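Local coordinates for protein magnesium transporter, putative (Shewanella oneidensis MR-1, PDB 3KXR) that probably transports magnesium or related cations across the membrane, this chain comprising part of its intracellular N domain and its pair of CBS domains, at residues Gln43-Glu46 / Leu47-Tyr51. Numbering follows the deposited sequence.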
ATOM      1  N   GLN A  43     -10.793  -2.693  -3.765  1.00 41.86           N
ATOM      2  CA  GLN A  43     -12.143  -2.117  -3.726  1.00 42.03           C
ATOM      3  C   GLN A  43     -13.103  -3.007  -4.531  1.00 42.01           C
ATOM      4  O   GLN A  43     -14.221  -3.278  -4.100  1.00 42.09           O
ATOM      5  CB  GLN A  43     -12.153  -0.670  -4.246  1.00 42.09           C
ATOM      6  CG  GLN A  43     -11.533   0.396  -3.290  1.00 43.52           C
ATOM      7  CD  GLN A  43     -11.325   1.842  -3.924  1.00 46.67           C
ATOM      8  OE1 GLN A  43     -11.724   2.132  -5.071  1.00 46.21           O
ATOM      9  NE2 GLN A  43     -10.715   2.740  -3.137  1.00 48.36           N
ATOM     10  N   ARG A  44     -12.630  -3.482  -5.678  1.00 42.04           N
ATOM     11  CA  ARG A  44     -13.394  -4.360  -6.551  1.00 42.59           C
ATOM     12  C   ARG A  44     -13.710  -5.655  -5.833  1.00 41.46           C
ATOM     13  O   ARG A  44     -14.828  -6.166  -5.903  1.00 40.91           O
ATOM     14  CB  ARG A  44     -12.632  -4.603  -7.870  1.00 43.31           C
ATOM     15  CG  ARG A  44     -13.500  -5.161  -9.043  1.00 48.84           C
ATOM     16  CD  ARG A  44     -13.048  -4.715 -10.511  1.00 55.33           C
ATOM     17  NE  ARG A  44     -11.681  -4.164 -10.594  1.00 60.97           N
ATOM     18  CZ  ARG A  44     -10.563  -4.800 -11.000  1.00 66.10           C
ATOM     19  NH1 ARG A  44     -10.577  -6.074 -11.432  1.00 67.56           N
ATOM     20  NH2 ARG A  44      -9.391  -4.139 -10.974  1.00 67.40           N
ATOM     21  N   PHE A  45     -12.747  -6.161  -5.087  1.00 41.12           N
ATOM     22  CA  PHE A  45     -12.983  -7.361  -4.321  1.00 41.39           C
ATOM     23  C   PHE A  45     -14.083  -7.175  -3.241  1.00 42.12           C
ATOM     24  O   PHE A  45     -14.962  -8.036  -3.074  1.00 42.17           O
ATOM     25  CB  PHE A  45     -11.675  -7.847  -3.696  1.00 41.38           C
ATOM     26  CG  PHE A  45     -11.842  -9.049  -2.805  1.00 41.14           C
ATOM     27  CD1 PHE A  45     -11.617 -10.340  -3.300  1.00 42.13           C
ATOM     28  CD2 PHE A  45     -12.229  -8.894  -1.478  1.00 38.85           C
ATOM     29  CE1 PHE A  45     -11.774 -11.438  -2.487  1.00 41.87           C
ATOM     30  CE2 PHE A  45     -12.388  -9.993  -0.649  1.00 41.14           C
ATOM     31  CZ  PHE A  45     -12.162 -11.277  -1.147  1.00 40.30           C
ATOM     32  N   GLU A  46     -14.031  -6.076  -2.508  1.00 42.63           N
ATOM     33  CA  GLU A  46     -15.024  -5.821  -1.466  1.00 43.94           C
ATOM     34  C   GLU A  46     -16.424  -5.719  -2.043  1.00 43.37           C
ATOM     35  O   GLU A  46     -17.371  -6.197  -1.418  1.00 43.08           O
ATOM     36  CB  GLU A  46     -14.698  -4.543  -0.650  1.00 44.54           C
ATOM     37  CG  GLU A  46     -13.374  -4.625   0.190  1.00 49.62           C
ATOM     38  CD  GLU A  46     -13.314  -5.862   1.148  1.00 57.05           C
ATOM     39  OE1 GLU A  46     -14.337  -6.166   1.808  1.00 61.67           O
ATOM     40  OE2 GLU A  46     -12.254  -6.545   1.243  1.00 62.07           O
ATOM     41  N   LEU A  47     -16.553  -5.132  -3.237  1.00 43.22           N
ATOM     42  CA  LEU A  47     -17.863  -5.019  -3.884  1.00 42.93           C
ATOM     43  C   LEU A  47     -18.392  -6.374  -4.354  1.00 43.31           C
ATOM     44  O   LEU A  47     -19.573  -6.691  -4.148  1.00 43.35           O
ATOM     45  CB  LEU A  47     -17.820  -4.067  -5.057  1.00 42.47           C
ATOM     46  CG  LEU A  47     -17.673  -2.585  -4.689  1.00 43.06           C
ATOM     47  CD1 LEU A  47     -17.245  -1.820  -5.917  1.00 41.16           C
ATOM     48  CD2 LEU A  47     -18.936  -1.981  -4.077  1.00 41.32           C
ATOM     49  N   TYR A  48     -17.530  -7.151  -4.998  1.00 43.40           N
ATOM     50  CA  TYR A  48     -17.890  -8.499  -5.414  1.00 43.88           C
ATOM     51  C   TYR A  48     -18.212  -9.371  -4.194  1.00 44.18           C
ATOM     52  O   TYR A  48     -19.079 -10.220  -4.227  1.00 43.01           O
ATOM     53  CB  TYR A  48     -16.762  -9.141  -6.196  1.00 44.15           C
ATOM     54  CG  TYR A  48     -16.801  -8.891  -7.676  1.00 43.97           C
ATOM     55  CD1 TYR A  48     -16.890  -9.941  -8.583  1.00 44.44           C
ATOM     56  CD2 TYR A  48     -16.751  -7.620  -8.176  1.00 46.13           C
ATOM     57  CE1 TYR A  48     -16.938  -9.708  -9.956  1.00 45.63           C
ATOM     58  CE2 TYR A  48     -16.793  -7.382  -9.554  1.00 46.14           C
ATOM     59  CZ  TYR A  48     -16.888  -8.424 -10.424  1.00 45.29           C
ATOM     60  OH  TYR A  48     -16.912  -8.170 -11.760  1.00 47.44           O
ATOM     61  N   ASP A  49     -17.526  -9.118  -3.101  1.00 44.64           N
ATOM     62  CA  ASP A  49     -17.753  -9.881  -1.909  1.00 45.27           C
ATOM     63  C   ASP A  49     -19.059  -9.512  -1.252  1.00 45.07           C
ATOM     64  O   ASP A  49     -19.677 -10.339  -0.578  1.00 45.75           O
ATOM     65  CB  ASP A  49     -16.593  -9.663  -0.942  1.00 45.92           C
ATOM     66  CG  ASP A  49     -16.604 -10.626   0.223  1.00 48.00           C
ATOM     67  OD1 ASP A  49     -16.981 -11.812   0.071  1.00 49.45           O
ATOM     68  OD2 ASP A  49     -16.194 -10.189   1.309  1.00 52.58           O
ATOM     69  N   GLN A  50     -19.502  -8.277  -1.434  1.00 44.98           N
ATOM     70  CA  GLN A  50     -20.737  -7.861  -0.798  1.00 44.35           C
ATOM     71  C   GLN A  50     -21.934  -8.048  -1.704  1.00 43.78           C
ATOM     72  O   GLN A  50     -23.003  -8.339  -1.217  1.00 43.63           O
ATOM     73  CB  GLN A  50     -20.662  -6.420  -0.352  1.00 44.19           C
ATOM     74  CG  GLN A  50     -21.904  -5.984   0.421  1.00 46.51           C
ATOM     75  CD  GLN A  50     -21.813  -4.547   0.927  1.00 50.29           C
ATOM     76  OE1 GLN A  50     -20.826  -3.839   0.669  1.00 52.09           O
ATOM     77  NE2 GLN A  50     -22.845  -4.105   1.639  1.00 50.43           N
ATOM     78  N   TYR A  51     -21.760  -7.878  -3.010  1.00 43.29           N
ATOM     79  CA  TYR A  51     -22.888  -7.887  -3.943  1.00 42.98           C
ATOM     80  C   TYR A  51     -22.774  -9.040  -4.919  1.00 43.11           C
ATOM     81  O   TYR A  51     -21.706  -9.304  -5.475  1.00 42.97           O
ATOM     82  CB  TYR A  51     -22.986  -6.551  -4.717  1.00 42.95           C
ATOM     83  CG  TYR A  51     -23.227  -5.355  -3.819  1.00 41.98           C
ATOM     84  CD1 TYR A  51     -22.212  -4.428  -3.551  1.00 41.45           C
ATOM     85  CD2 TYR A  51     -24.458  -5.172  -3.199  1.00 42.60           C
ATOM     86  CE1 TYR A  51     -22.436  -3.337  -2.692  1.00 41.53           C
ATOM     87  CE2 TYR A  51     -24.697  -4.074  -2.348  1.00 42.25           C
ATOM     88  CZ  TYR A  51     -23.685  -3.173  -2.095  1.00 41.28           C
ATOM     89  OH  TYR A  51     -23.934  -2.131  -1.246  1.00 40.10           O
TER
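R44 and Y48, one helical turn apart, lie side by side and point the same way. The contact is apolar: R44 CG comes to 4.0 Å from Y48 CE2, so the methylene stem rather than the guanidinium meets the ring; the two flat groups are turned 82° apart. R44 reaches this position with CG anti to the backbone N (chi1 -163°) and bends at its next two torsions, while its NH1 forms a salt bridge with E16. Replacing Y48 by an alanine would probably leave the R44 methylenes without their neighbour and open a gap toward E16 and I19, which the Y48 side chain touches. One residue further along, F45 CE2 packs on D49 CB at 4.2 Å.

Backbone bonding is regular i to i+4: Y48 N to R44 O is nearly straight (171°), and D49 N reaches F45 O at 2.8 Å. Q50 N is held only weakly, by E46 O and by L47 O; Y51 N still bonds L47 O, but Y51 has left helical backbone angles, so the helix ends here.

Among charges, E46 OE1 and D49 OD2 stand 4.5 Å apart on an exposed face, a like-charge pair likely to be mildly unfavourable. F45 packs on I19 of helix 15-20 and on T30 and L34 of helix 27-36. Chemically, helix 39-50, part of the MgtE intracellular N domain, thus divides its faces: F45 and Y48 meet neighbouring helices, whereas the acidic pair lies at the surface.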